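Local coordinates for protein putative hydrolase (Acinetobacter sp. NBRC 100985, PDB 4XUK) that probably hydrolyses organophosphate triesters, and perhaps lactones, at a two-zinc centre of the metallo-beta-lactamase type, at residues E41-Y46 and H223-D228; V130-D135 and Q175-Y180; A195-G200 and E235-P240; K209-V214 and G258-A263. The protein carries 2 engineered substitutions. All blocks are in the same frame, centred on the assembly; numbering follows the deposited sequence.

In the fold
Contact 1 opens first, on helix 36-45, and closes a long loop at 223-228. Contact 2 lies wholly within that loop: it pairs 130-135 with 175-180 across two helices and forms the outer edge of one sheet. Contact 3 opens at 195-200 and contact 4 at 209-214, both still inside the loop. They close after it, at 235-240 and 258-263, so each crosses contact 1, and they also cross each other. Contact 3 fixes a zinc ligand loop. Contact 4 joins two strands of the second sheet. Contacts 2 and 3 touch directly, through Ser133 OG and Gly200 O. Contacts 1 and 2 lie on opposite sides of the chain's centre.

Contact 1 of 4, residues E41-Y46 and H223-D228; sequences EILKKY and HTVQFD
Asp228 takes two side chains of 41-46 on one carboxylate. Tyr46 donates from OH to Asp228 OD1 at 2.5 Å. Lys45 NZ makes a salt bridge to Asp228 OD2 at 2.8 Å. Both donors come from the syn side and stand somewhat out of the carboxylate plane. The carboxylate sits at the edge of the Tyr46 ring, with the two planes 53° apart. Lys45 spans the gap because its CG is anti to the backbone N (chi1 152°) and the chain runs on extended.

Thr224 covers one face of the Tyr46 ring. Its CA makes a CH-pi contact 4.0 Å from the ring centroid, and its CG2 lies 3.5 Å from Tyr46 CG. The same methyl rests over the centre of the His223 ring. Two waters bridge the segments: one donates to Tyr46 OH and to His223 O, the other joins Tyr46 O to His223 NE2. From helix 36-45, Ile42 CG2 packs on Thr224 C at 3.6 Å. Leu43 CD2 and Ile42 CG2 both reach the Val225 CG2 methyl.

Further out, Thr224 O accepts from Phe227 N and Asp228 N, and this turn probably positions Asp228. Lys45 also packs on Tyr275 of the second subunit, and Tyr46 on its Ile285. The contact is interhelical packing: the C-terminal end of helix 36-45 meets a short helical turn that follows the zinc ligand Asp218 in this metallo-beta-lactamase fold.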
loop_
_atom_site.group_PDB
_atom_site.type_symbol
_atom_site.label_atom_id
_atom_site.label_comp_id
_atom_site.label_asym_id
_atom_site.label_seq_id
_atom_site.Cartn_x
_atom_site.Cartn_y
_atom_site.Cartn_z
ATOM N N GLU A 41 -1.004 -22.619 -2.146
ATOM C CA GLU A 41 -1.693 -22.126 -3.341
ATOM C C GLU A 41 -2.153 -20.677 -3.159
ATOM O O GLU A 41 -1.885 -19.813 -4.000
ATOM C CB GLU A 41 -2.897 -23.020 -3.650
ATOM C CG GLU A 41 -2.504 -24.388 -4.214
ATOM C CD GLU A 41 -3.624 -25.414 -4.096
ATOM O OE1 GLU A 41 -3.343 -26.632 -4.206
ATOM O OE2 GLU A 41 -4.782 -24.994 -3.891
ATOM N N ILE A 42 -2.838 -20.403 -2.053
ATOM C CA ILE A 42 -3.338 -19.050 -1.809
ATOM C C ILE A 42 -2.181 -18.054 -1.668
ATOM O O ILE A 42 -2.218 -16.971 -2.256
ATOM C CB ILE A 42 -4.320 -19.017 -0.615
ATOM C CG1 ILE A 42 -5.562 -19.860 -0.934
ATOM C CG2 ILE A 42 -4.738 -17.589 -0.287
ATOM C CD1 ILE A 42 -6.417 -20.222 0.272
ATOM N N LEU A 43 -1.138 -18.426 -0.928
ATOM C CA LEU A 43 0.020 -17.544 -0.766
ATOM C C LEU A 43 0.715 -17.241 -2.111
ATOM O O LEU A 43 1.208 -16.133 -2.341
ATOM C CB LEU A 43 1.001 -18.152 0.244
ATOM C CG LEU A 43 0.538 -18.250 1.697
ATOM C CD1 LEU A 43 1.554 -18.997 2.550
ATOM C CD2 LEU A 43 0.292 -16.864 2.269
ATOM N N LYS A 44 0.761 -18.228 -2.998
ATOM C CA LYS A 44 1.377 -18.018 -4.302
ATOM C C LYS A 44 0.569 -17.046 -5.156
ATOM O O LYS A 44 1.146 -16.251 -5.894
ATOM C CB LYS A 44 1.556 -19.348 -5.034
ATOM C CG LYS A 44 2.733 -20.174 -4.553
ATOM C CD LYS A 44 2.700 -21.556 -5.197
ATOM C CE LYS A 44 4.022 -22.290 -5.034
ATOM N NZ LYS A 44 3.920 -23.381 -4.019
ATOM N N LYS A 45 -0.760 -17.108 -5.063
ATOM C CA LYS A 45 -1.602 -16.163 -5.793
ATOM C C LYS A 45 -1.271 -14.729 -5.376
ATOM O O LYS A 45 -1.226 -13.817 -6.214
ATOM C CB LYS A 45 -3.086 -16.464 -5.550
ATOM C CG LYS A 45 -4.008 -15.240 -5.668
ATOM C CD LYS A 45 -5.452 -15.582 -5.304
ATOM C CE LYS A 45 -6.333 -14.340 -5.287
ATOM N NZ LYS A 45 -7.733 -14.612 -4.841
ATOM N N TYR A 46 -1.019 -14.534 -4.084
ATOM C CA TYR A 46 -0.763 -13.197 -3.569
ATOM C C TYR A 46 0.728 -12.884 -3.506
ATOM O O TYR A 46 1.131 -11.903 -2.868
ATOM C CB TYR A 46 -1.371 -13.038 -2.175
ATOM C CG TYR A 46 -2.879 -12.924 -2.141
ATOM C CD1 TYR A 46 -3.511 -11.693 -2.301
ATOM C CD2 TYR A 46 -3.673 -14.040 -1.911
ATOM C CE1 TYR A 46 -4.897 -11.589 -2.251
ATOM C CE2 TYR A 46 -5.045 -13.943 -1.857
ATOM C CZ TYR A 46 -5.654 -12.719 -2.023
ATOM O OH TYR A 46 -7.035 -12.639 -1.964
ATOM N N HIS A 223 -4.239 -10.996 4.741
ATOM C CA HIS A 223 -5.090 -10.510 3.660
ATOM C C HIS A 223 -5.216 -11.566 2.576
ATOM O O HIS A 223 -5.829 -11.323 1.534
ATOM C CB HIS A 223 -4.531 -9.207 3.051
ATOM C CG HIS A 223 -3.186 -9.369 2.413
ATOM N ND1 HIS A 223 -2.089 -9.832 3.106
ATOM C CD2 HIS A 223 -2.763 -9.141 1.146
ATOM C CE1 HIS A 223 -1.048 -9.885 2.296
ATOM N NE2 HIS A 223 -1.430 -9.474 1.098
ATOM N N THR A 224 -4.642 -12.741 2.838
ATOM C CA THR A 224 -4.507 -13.788 1.835
ATOM C C THR A 224 -5.394 -14.989 2.167
ATOM O O THR A 224 -6.527 -15.071 1.695
ATOM C CB THR A 224 -3.028 -14.241 1.690
ATOM O OG1 THR A 224 -2.531 -14.703 2.952
ATOM C CG2 THR A 224 -2.163 -13.070 1.237
ATOM N N VAL A 225 -4.875 -15.906 2.980
ATOM C CA VAL A 225 -5.587 -17.144 3.317
ATOM C C VAL A 225 -6.983 -16.870 3.872
ATOM O O VAL A 225 -7.968 -17.469 3.422
ATOM C CB VAL A 225 -4.799 -17.985 4.349
ATOM C CG1 VAL A 225 -5.592 -19.214 4.759
ATOM C CG2 VAL A 225 -3.448 -18.414 3.775
ATOM N N GLN A 226 -7.077 -15.957 4.840
ATOM C CA GLN A 226 -8.347 -15.754 5.536
ATOM C C GLN A 226 -9.323 -14.824 4.816
ATOM O O GLN A 226 -10.418 -14.553 5.316
ATOM C CB GLN A 226 -8.094 -15.289 6.969
ATOM C CG GLN A 226 -7.347 -16.311 7.805
ATOM C CD GLN A 226 -6.842 -15.710 9.095
ATOM O OE1 GLN A 226 -6.089 -14.742 9.079
ATOM N NE2 GLN A 226 -7.280 -16.261 10.217
ATOM N N PHE A 227 -8.940 -14.334 3.641
ATOM C CA PHE A 227 -9.915 -13.656 2.794
ATOM C C PHE A 227 -10.470 -14.603 1.724
ATOM O O PHE A 227 -11.686 -14.684 1.546
ATOM C CB PHE A 227 -9.346 -12.361 2.190
ATOM C CG PHE A 227 -9.480 -11.160 3.105
ATOM C CD1 PHE A 227 -8.657 -11.025 4.219
ATOM C CD2 PHE A 227 -10.444 -10.187 2.866
ATOM C CE1 PHE A 227 -8.781 -9.932 5.071
ATOM C CE2 PHE A 227 -10.574 -9.082 3.719
ATOM C CZ PHE A 227 -9.737 -8.962 4.820
ATOM N N ASP A 228 -9.596 -15.322 1.023
ATOM C CA ASP A 228 -10.054 -16.331 0.063
ATOM C C ASP A 228 -10.787 -17.468 0.777
ATOM O O ASP A 228 -11.758 -18.012 0.252
ATOM C CB ASP A 228 -8.867 -16.903 -0.730
ATOM C CG ASP A 228 -8.263 -15.905 -1.701
ATOM O OD1 ASP A 228 -8.453 -14.682 -1.512
ATOM O OD2 ASP A 228 -7.578 -16.344 -2.654
HETATM O O HOH W 1 -7.488 -10.225 -0.371
HETATM O O HOH W 2 0.956 -9.850 -0.689
#

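Contact 2 of 4, residues V130-D135 and Q175-Y180; sequences VYVSND and QRFKTY
Tyr180 lays its ring over the backbone of Ser133. Ser133 CA lies over one face, 3.7 Å from the ring centroid, in a CH-pi contact. Tyr131 CB comes at the ring's edge, 4.1 Å from Tyr180 CD2. The same ring meets Phe202 edge-to-face. Tyr180 CG sits between the backbone N and the carbonyl carbon (chi1 61°), which folds the ring back over the neighbouring strand. The Tyr131 ring carries Lys178 CB over one face, offset toward the rim, at 4.1 Å from its centroid. Phe177 meets two valines obliquely: its CD1 is 3.8 Å from Val130 CG1, and its CZ is 3.7 Å from Val132 CG1.

The strands pair in parallel. Val130 N bonds to Arg176 O, Lys178 N to Val130 O and Val132 N to Lys178 O. The Lys178 N bond is short, 2.7 Å to Val130 O. The Tyr180 N bond to Val132 O lengthens to 3.3 Å and bends to 138° at the hydrogen. Asn134 N donates to Tyr180 O as strand 129-133 gives way to helix 134-141.

Ser133 is the N-cap of that helix: its OG caps Glu136 N and also bonds Gly200 O. The phenol of Tyr180 bonds Tyr204 OH. Val130 and Phe177 face helix 151-173. Strand 177-180 is outermost in its sheet in this chain. This is a beta-alpha-beta crossover with two helices, as in the alpha-beta/beta-alpha sandwich of the metallo-beta-lactamase fold.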
loop_
_atom_site.group_PDB
_atom_site.type_symbol
_atom_site.label_atom_id
_atom_site.label_comp_id
_atom_site.label_asym_id
_atom_site.label_seq_id
_atom_site.Cartn_x
_atom_site.Cartn_y
_atom_site.Cartn_z
ATOM N N VAL A 130 -6.501 4.118 29.753
ATOM C CA VAL A 130 -6.521 2.907 28.961
ATOM C C VAL A 130 -7.811 2.149 29.260
ATOM O O VAL A 130 -8.180 1.970 30.440
ATOM C CB VAL A 130 -5.293 2.039 29.313
ATOM C CG1 VAL A 130 -5.352 0.700 28.610
ATOM C CG2 VAL A 130 -4.000 2.780 28.967
ATOM N N TYR A 131 -8.502 1.743 28.194
ATOM C CA TYR A 131 -9.735 0.950 28.289
ATOM C C TYR A 131 -9.586 -0.398 27.605
ATOM O O TYR A 131 -8.968 -0.503 26.536
ATOM C CB TYR A 131 -10.885 1.646 27.567
ATOM C CG TYR A 131 -11.401 2.892 28.224
ATOM C CD1 TYR A 131 -10.744 4.106 28.074
ATOM C CD2 TYR A 131 -12.571 2.861 28.964
ATOM C CE1 TYR A 131 -11.235 5.263 28.676
ATOM C CE2 TYR A 131 -13.067 4.005 29.569
ATOM C CZ TYR A 131 -12.399 5.198 29.413
ATOM O OH TYR A 131 -12.901 6.328 30.017
ATOM N N VAL A 132 -10.210 -1.414 28.187
ATOM C CA VAL A 132 -10.303 -2.730 27.556
ATOM C C VAL A 132 -11.600 -3.344 28.099
ATOM O O VAL A 132 -12.117 -2.887 29.132
ATOM C CB VAL A 132 -9.062 -3.585 27.910
ATOM C CG1 VAL A 132 -9.096 -3.974 29.393
ATOM C CG2 VAL A 132 -8.949 -4.805 26.998
ATOM N N SER A 133 -12.153 -4.347 27.422
ATOM C CA SER A 133 -13.448 -4.864 27.859
ATOM C C SER A 133 -13.367 -5.573 29.213
ATOM O O SER A 133 -12.335 -6.154 29.569
ATOM C CB SER A 133 -14.054 -5.801 26.817
ATOM O OG SER A 133 -13.540 -7.113 26.956
ATOM N N ASN A 134 -14.459 -5.511 29.939
ATOM C CA ASN A 134 -14.658 -6.248 31.170
ATOM C C ASN A 134 -14.314 -7.731 31.055
ATOM O O ASN A 134 -13.571 -8.255 31.822
ATOM C CB ASN A 134 -16.094 -6.055 31.702
ATOM C CG ASN A 134 -17.184 -6.497 30.706
ATOM O OD1 ASN A 134 -16.980 -6.599 29.522
ATOM N ND2 ASN A 134 -18.352 -6.734 31.220
ATOM N N ASP A 135 -14.862 -8.353 30.034
ATOM C CA ASP A 135 -14.640 -9.775 29.780
ATOM C C ASP A 135 -13.154 -10.062 29.543
ATOM O O ASP A 135 -12.630 -11.083 29.985
ATOM C CB ASP A 135 -15.454 -10.245 28.563
ATOM C CG ASP A 135 -16.956 -10.195 28.798
ATOM O OD1 ASP A 135 -17.381 -10.030 29.959
ATOM O OD2 ASP A 135 -17.716 -10.330 27.813
ATOM N N GLN A 175 -4.826 5.232 38.465
ATOM C CA GLN A 175 -6.284 5.076 38.361
ATOM C C GLN A 175 -6.754 5.409 36.942
ATOM O O GLN A 175 -7.830 5.992 36.742
ATOM C CB GLN A 175 -7.023 5.937 39.406
ATOM C CG GLN A 175 -6.426 5.812 40.816
ATOM C CD GLN A 175 -7.331 6.365 41.908
ATOM O OE1 GLN A 175 -8.129 7.283 41.680
ATOM N NE2 GLN A 175 -7.201 5.810 43.108
ATOM N N ARG A 176 -5.930 5.047 35.980
ATOM C CA ARG A 176 -6.212 5.256 34.566
ATOM C C ARG A 176 -6.212 3.976 33.714
ATOM O O ARG A 176 -5.924 3.988 32.541
ATOM C CB ARG A 176 -5.285 6.305 33.971
ATOM C CG ARG A 176 -5.216 7.591 34.746
ATOM C CD ARG A 176 -6.143 8.625 34.193
ATOM N NE ARG A 176 -5.367 9.770 33.896
ATOM C CZ ARG A 176 -5.369 10.492 32.794
ATOM N NH1 ARG A 176 -6.134 10.286 31.755
ATOM N NH2 ARG A 176 -4.537 11.449 32.774
ATOM N N PHE A 177 -6.556 2.877 34.341
ATOM C CA PHE A 177 -6.842 1.645 33.609
ATOM C C PHE A 177 -8.290 1.274 33.897
ATOM O O PHE A 177 -8.662 1.013 35.050
ATOM C CB PHE A 177 -5.900 0.531 34.048
ATOM C CG PHE A 177 -6.147 -0.775 33.351
ATOM C CD1 PHE A 177 -5.695 -0.976 32.056
ATOM C CD2 PHE A 177 -6.835 -1.794 33.990
ATOM C CE1 PHE A 177 -5.923 -2.184 31.412
ATOM C CE2 PHE A 177 -7.069 -2.993 33.353
ATOM C CZ PHE A 177 -6.613 -3.188 32.069
ATOM N N LYS A 178 -9.106 1.251 32.850
ATOM C CA LYS A 178 -10.546 1.151 33.013
ATOM C C LYS A 178 -11.065 -0.037 32.218
ATOM O O LYS A 178 -10.466 -0.428 31.211
ATOM C CB LYS A 178 -11.214 2.426 32.496
ATOM C CG LYS A 178 -10.668 3.720 33.077
ATOM C CD LYS A 178 -10.940 3.806 34.570
ATOM C CE LYS A 178 -10.642 5.196 35.114
ATOM N NZ LYS A 178 -11.060 5.302 36.542
ATOM N N THR A 179 -12.175 -0.614 32.666
ATOM C CA THR A 179 -12.873 -1.609 31.857
ATOM C C THR A 179 -14.273 -1.116 31.498
ATOM O O THR A 179 -14.798 -0.203 32.144
ATOM C CB THR A 179 -12.924 -2.996 32.534
ATOM O OG1 THR A 179 -13.746 -2.946 33.703
ATOM C CG2 THR A 179 -11.519 -3.443 32.925
ATOM N N TYR A 180 -14.859 -1.700 30.452
ATOM C CA TYR A 180 -16.191 -1.300 29.997
ATOM C C TYR A 180 -17.058 -2.518 29.712
ATOM O O TYR A 180 -16.561 -3.650 29.632
ATOM C CB TYR A 180 -16.116 -0.422 28.736
ATOM C CG TYR A 180 -15.475 -1.120 27.554
ATOM C CD1 TYR A 180 -16.190 -2.043 26.792
ATOM C CD2 TYR A 180 -14.156 -0.867 27.207
ATOM C CE1 TYR A 180 -15.609 -2.691 25.730
ATOM C CE2 TYR A 180 -13.561 -1.510 26.129
ATOM C CZ TYR A 180 -14.298 -2.418 25.400
ATOM O OH TYR A 180 -13.724 -3.074 24.331
HETATM O O HOH W 3 -11.499 -5.523 24.797
#

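Contact 3 of 4, residues A195-G200 and E235-P240; sequences AGHTPG and EYDIDP. With ZN (zinc ion), chain D.
His197 uses both ring nitrogens. ND1 donates to Asp237 OD1 at 2.8 Å, and the bond is nearly straight, 167° at the hydrogen. The donor meets OD1 nearly along its C-O axis. The acceptor lies close to the imidazole plane, at the ring edge, and the ring and carboxylate planes are almost perpendicular. His197 NE2 binds a zinc ion at 2.2 Å. His108, His110 and Asp218 complete that metal's protein ligands. A chi1 of 179° swings the imidazole away from the backbone N, toward both partners.

The backbones are also joined. His197 O accepts from Ile238 N at 2.9 Å, with the donor well above the carbonyl plane. Gly196 O accepts from Asp239 N at 2.9 Å. Within its own loop, Gly196 N bonds to Thr198 O. At its backbone angles, with positive phi, Gly196 would jam any side chain against the preceding carbonyl O.

Other polar ends are met from elsewhere. Thr198 OG1 bonds Glu136 OE1. Asp239, at the N-cap of helix 240-257, bonds Lys242 N through OD1. The apolar side is slight: Ile238 CD1 touches Pro199 CD at 3.8 Å. The Ile238 side chain also packs on Phe139 and Trp140 of helix 134-141.

The chemistry is that of a carboxylate-histidine-zinc triad. The Asp237 bond and the zinc bond together fix the ring's rotation. The negative charge probably makes NE2 a stronger zinc donor.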
loop_
_atom_site.group_PDB
_atom_site.type_symbol
_atom_site.label_atom_id
_atom_site.label_comp_id
_atom_site.label_asym_id
_atom_site.label_seq_id
_atom_site.Cartn_x
_atom_site.Cartn_y
_atom_site.Cartn_z
ATOM N N ALA A 195 -15.751 -11.439 20.245
ATOM C CA ALA A 195 -15.043 -12.468 20.997
ATOM C C ALA A 195 -14.722 -13.708 20.174
ATOM O O ALA A 195 -15.396 -14.006 19.191
ATOM C CB ALA A 195 -15.849 -12.866 22.234
ATOM N N GLY A 196 -13.695 -14.431 20.611
ATOM C CA GLY A 196 -13.299 -15.680 19.990
ATOM C C GLY A 196 -11.792 -15.751 19.991
ATOM O O GLY A 196 -11.197 -16.636 20.609
ATOM N N HIS A 197 -11.171 -14.809 19.286
ATOM C CA HIS A 197 -9.720 -14.694 19.300
ATOM C C HIS A 197 -9.208 -14.640 20.736
ATOM O O HIS A 197 -8.221 -15.286 21.071
ATOM C CB HIS A 197 -9.279 -13.451 18.538
ATOM C CG HIS A 197 -7.801 -13.244 18.531
ATOM N ND1 HIS A 197 -6.926 -14.106 17.905
ATOM C CD2 HIS A 197 -7.042 -12.257 19.066
ATOM C CE1 HIS A 197 -5.690 -13.655 18.058
ATOM N NE2 HIS A 197 -5.737 -12.538 18.758
ATOM N N THR A 198 -9.885 -13.856 21.572
ATOM C CA THR A 198 -9.707 -13.914 23.022
ATOM C C THR A 198 -11.097 -13.805 23.616
ATOM O O THR A 198 -12.017 -13.339 22.938
ATOM C CB THR A 198 -8.842 -12.754 23.578
ATOM O OG1 THR A 198 -9.533 -11.513 23.411
ATOM C CG2 THR A 198 -7.468 -12.702 22.900
ATOM N N PRO A 199 -11.262 -14.207 24.885
ATOM C CA PRO A 199 -12.634 -14.238 25.410
ATOM C C PRO A 199 -13.314 -12.869 25.485
ATOM O O PRO A 199 -14.546 -12.821 25.514
ATOM C CB PRO A 199 -12.459 -14.853 26.802
ATOM C CG PRO A 199 -11.217 -15.692 26.684
ATOM C CD PRO A 199 -10.312 -14.896 25.779
ATOM N N GLY A 200 -12.544 -11.781 25.496
ATOM C CA GLY A 200 -13.131 -10.452 25.584
ATOM C C GLY A 200 -12.681 -9.527 24.467
ATOM O O GLY A 200 -12.617 -8.303 24.641
ATOM N N GLU A 235 -3.817 -20.469 14.825
ATOM C CA GLU A 235 -3.430 -21.036 16.118
ATOM C C GLU A 235 -3.447 -20.021 17.275
ATOM O O GLU A 235 -3.553 -20.412 18.443
ATOM C CB GLU A 235 -2.046 -21.688 16.017
ATOM C CG GLU A 235 -1.880 -22.914 16.905
ATOM C CD GLU A 235 -2.771 -24.067 16.466
ATOM O OE1 GLU A 235 -3.858 -24.242 17.057
ATOM O OE2 GLU A 235 -2.385 -24.803 15.528
ATOM N N TYR A 236 -3.335 -18.732 16.952
ATOM C CA TYR A 236 -3.387 -17.676 17.958
ATOM C C TYR A 236 -4.769 -17.524 18.614
ATOM O O TYR A 236 -4.878 -16.949 19.709
ATOM C CB TYR A 236 -2.971 -16.319 17.350
ATOM C CG TYR A 236 -1.579 -16.282 16.736
ATOM C CD1 TYR A 236 -0.501 -16.892 17.361
ATOM C CD2 TYR A 236 -1.353 -15.622 15.532
ATOM C CE1 TYR A 236 0.763 -16.853 16.798
ATOM C CE2 TYR A 236 -0.095 -15.579 14.967
ATOM C CZ TYR A 236 0.958 -16.197 15.608
ATOM O OH TYR A 236 2.215 -16.153 15.051
ATOM N N ASP A 237 -5.818 -17.976 17.934
ATOM C CA ASP A 237 -7.174 -17.877 18.467
ATOM C C ASP A 237 -7.301 -18.741 19.723
ATOM O O ASP A 237 -6.909 -19.904 19.718
ATOM C CB ASP A 237 -8.202 -18.345 17.422
ATOM C CG ASP A 237 -8.290 -17.422 16.224
ATOM O OD1 ASP A 237 -7.944 -16.228 16.350
ATOM O OD2 ASP A 237 -8.723 -17.880 15.142
ATOM N N ILE A 238 -7.835 -18.181 20.806
ATOM C CA ILE A 238 -8.064 -18.987 22.015
ATOM C C ILE A 238 -9.279 -19.898 21.810
ATOM O O ILE A 238 -9.274 -21.079 22.203
ATOM C CB ILE A 238 -8.220 -18.110 23.283
ATOM C CG1 ILE A 238 -6.875 -17.463 23.637
ATOM C CG2 ILE A 238 -8.714 -18.950 24.457
ATOM C CD1 ILE A 238 -6.947 -16.419 24.714
ATOM N N ASP A 239 -10.318 -19.360 21.184
ATOM C CA ASP A 239 -11.439 -20.194 20.747
ATOM C C ASP A 239 -11.571 -20.055 19.234
ATOM O O ASP A 239 -12.246 -19.144 18.746
ATOM C CB ASP A 239 -12.732 -19.761 21.440
ATOM C CG ASP A 239 -13.920 -20.676 21.126
ATOM O OD1 ASP A 239 -13.934 -21.359 20.080
ATOM O OD2 ASP A 239 -14.867 -20.692 21.936
ATOM N N PRO A 240 -10.917 -20.958 18.485
ATOM C CA PRO A 240 -10.904 -20.865 17.018
ATOM C C PRO A 240 -12.283 -20.963 16.374
ATOM O O PRO A 240 -12.531 -20.280 15.380
ATOM C CB PRO A 240 -10.026 -22.051 16.590
ATOM C CG PRO A 240 -9.844 -22.898 17.817
ATOM C CD PRO A 240 -9.976 -21.975 18.982
HETATM ZN ZN ZN D . -4.151 -11.166 19.279
#

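Contact 4 of 4, residues K209-V214 and G258-A263; sequences KGESIV and GQTIAA
Thr260 bonds strand 211-214 with backbone and side chain alike. Thr260 N donates to Ser212 O at 2.9 Å, and Thr260 O accepts from Val214 N at 2.8 Å. Ala262 N then bonds Val214 O, also at 2.8 Å. This parallel pairing is the tight part. On its Ile213 and Thr260 face, Ile213 CG1 lies beside Thr260 CB at 4.0 Å, next to strand 6-11 of the other sheet. On the opposite face, Val214 CB meets Ile261 CD1 at 4.1 Å, and both residues touch Phe254 of helix 240-257.

The looser part is toward the strand starts, where Glu211, Ser212 and Gln259 are partly exposed. There Ser212 CB touches Gln259 CG. Gln259 CB packs beside Val214 CG2 at 4.0 Å, while its amide goes to Asn253.

One side-chain hydrogen bond crosses the pair, from the buried Thr260 to the partly exposed Glu211. Glu211 is stretched out from chi1 (-180°) onward, which brings OE2 2.8 Å from Thr260 OG1. The hydroxyl donates from above the carboxylate plane. Glu211 OE2 also bonds Tyr9 OH, and a weak hydrogen bond links Thr260 OG1 and His273 NE2. One carboxylate oxygen thus serves hydroxyls from both sheets, which probably ease its charge.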
loop_
_atom_site.group_PDB
_atom_site.type_symbol
_atom_site.label_atom_id
_atom_site.label_comp_id
_atom_site.label_asym_id
_atom_site.label_seq_id
_atom_site.Cartn_x
_atom_site.Cartn_y
_atom_site.Cartn_z
ATOM N N LYS A 209 -19.102 11.861 9.621
ATOM C CA LYS A 209 -19.973 12.330 8.551
ATOM C C LYS A 209 -19.705 11.575 7.254
ATOM O O LYS A 209 -18.631 11.696 6.662
ATOM C CB LYS A 209 -19.776 13.830 8.337
ATOM C CG LYS A 209 -18.316 14.265 8.347
ATOM C CD LYS A 209 -17.921 14.881 9.681
ATOM C CE LYS A 209 -18.429 16.314 9.808
ATOM N NZ LYS A 209 -18.343 16.805 11.211
ATOM N N GLY A 210 -20.677 10.775 6.826
ATOM C CA GLY A 210 -20.567 10.052 5.568
ATOM C C GLY A 210 -19.605 8.868 5.521
ATOM O O GLY A 210 -19.344 8.328 4.442
ATOM N N GLU A 211 -19.081 8.450 6.674
ATOM C CA GLU A 211 -18.135 7.327 6.696
ATOM C C GLU A 211 -18.098 6.640 8.055
ATOM O O GLU A 211 -18.004 7.301 9.092
ATOM C CB GLU A 211 -16.729 7.804 6.310
ATOM C CG GLU A 211 -15.676 6.711 6.298
ATOM C CD GLU A 211 -14.360 7.193 5.716
ATOM O OE1 GLU A 211 -14.307 8.332 5.214
ATOM O OE2 GLU A 211 -13.371 6.439 5.759
ATOM N N SER A 212 -18.198 5.314 8.047
ATOM C CA SER A 212 -17.989 4.528 9.252
ATOM C C SER A 212 -16.646 3.820 9.147
ATOM O O SER A 212 -16.331 3.223 8.110
ATOM C CB SER A 212 -19.108 3.496 9.441
ATOM O OG SER A 212 -20.335 4.117 9.783
ATOM N N ILE A 213 -15.863 3.893 10.220
ATOM C CA ILE A 213 -14.572 3.215 10.285
ATOM C C ILE A 213 -14.617 2.187 11.397
ATOM O O ILE A 213 -14.957 2.524 12.538
ATOM C CB ILE A 213 -13.438 4.205 10.583
ATOM C CG1 ILE A 213 -13.405 5.303 9.522
ATOM C CG2 ILE A 213 -12.100 3.479 10.648
ATOM C CD1 ILE A 213 -13.557 6.695 10.097
ATOM N N VAL A 214 -14.312 0.929 11.076
ATOM C CA VAL A 214 -14.244 -0.084 12.123
ATOM C C VAL A 214 -12.798 -0.479 12.392
ATOM O O VAL A 214 -12.072 -0.889 11.486
ATOM C CB VAL A 214 -15.095 -1.336 11.808
ATOM C CG1 VAL A 214 -15.093 -2.280 13.005
ATOM C CG2 VAL A 214 -16.536 -0.926 11.456
ATOM N N GLY A 258 -19.893 -1.771 3.527
ATOM C CA GLY A 258 -18.795 -0.984 2.997
ATOM C C GLY A 258 -18.027 -0.116 3.973
ATOM O O GLY A 258 -17.379 0.848 3.546
ATOM N N GLN A 259 -18.072 -0.448 5.261
ATOM C CA GLN A 259 -17.299 0.300 6.245
ATOM C C GLN A 259 -15.823 0.301 5.875
ATOM O O GLN A 259 -15.298 -0.692 5.358
ATOM C CB GLN A 259 -17.449 -0.298 7.652
ATOM C CG GLN A 259 -18.860 -0.271 8.241
ATOM C CD GLN A 259 -19.620 -1.562 8.006
ATOM O OE1 GLN A 259 -19.524 -2.173 6.935
ATOM N NE2 GLN A 259 -20.386 -1.982 9.003
ATOM N N THR A 260 -15.165 1.380 6.168
ATOM C CA THR A 260 -13.739 1.461 6.104
ATOM C C THR A 260 -13.172 0.648 7.281
ATOM O O THR A 260 -13.683 0.739 8.362
ATOM C CB THR A 260 -13.303 2.923 6.250
ATOM O OG1 THR A 260 -13.819 3.719 5.182
ATOM C CG2 THR A 260 -11.878 3.026 6.357
ATOM N N ILE A 261 -12.120 -0.111 7.091
ATOM C CA ILE A 261 -11.576 -1.019 8.074
ATOM C C ILE A 261 -10.157 -0.652 8.469
ATOM O O ILE A 261 -9.367 -0.369 7.612
ATOM C CB ILE A 261 -11.581 -2.430 7.456
ATOM C CG1 ILE A 261 -12.991 -2.829 7.107
ATOM C CG2 ILE A 261 -10.812 -3.449 8.251
ATOM C CD1 ILE A 261 -13.871 -2.999 8.286
ATOM N N ALA A 262 -9.853 -0.673 9.767
ATOM C CA ALA A 262 -8.476 -0.464 10.189
ATOM C C ALA A 262 -8.068 -1.686 10.999
ATOM O O ALA A 262 -8.659 -1.977 12.038
ATOM C CB ALA A 262 -8.360 0.800 11.022
ATOM N N ALA A 263 -7.065 -2.406 10.519
ATOM C CA ALA A 263 -6.717 -3.698 11.108
ATOM C C ALA A 263 -5.268 -3.778 11.549
ATOM O O ALA A 263 -4.364 -3.472 10.767
ATOM C CB ALA A 263 -7.002 -4.800 10.110
#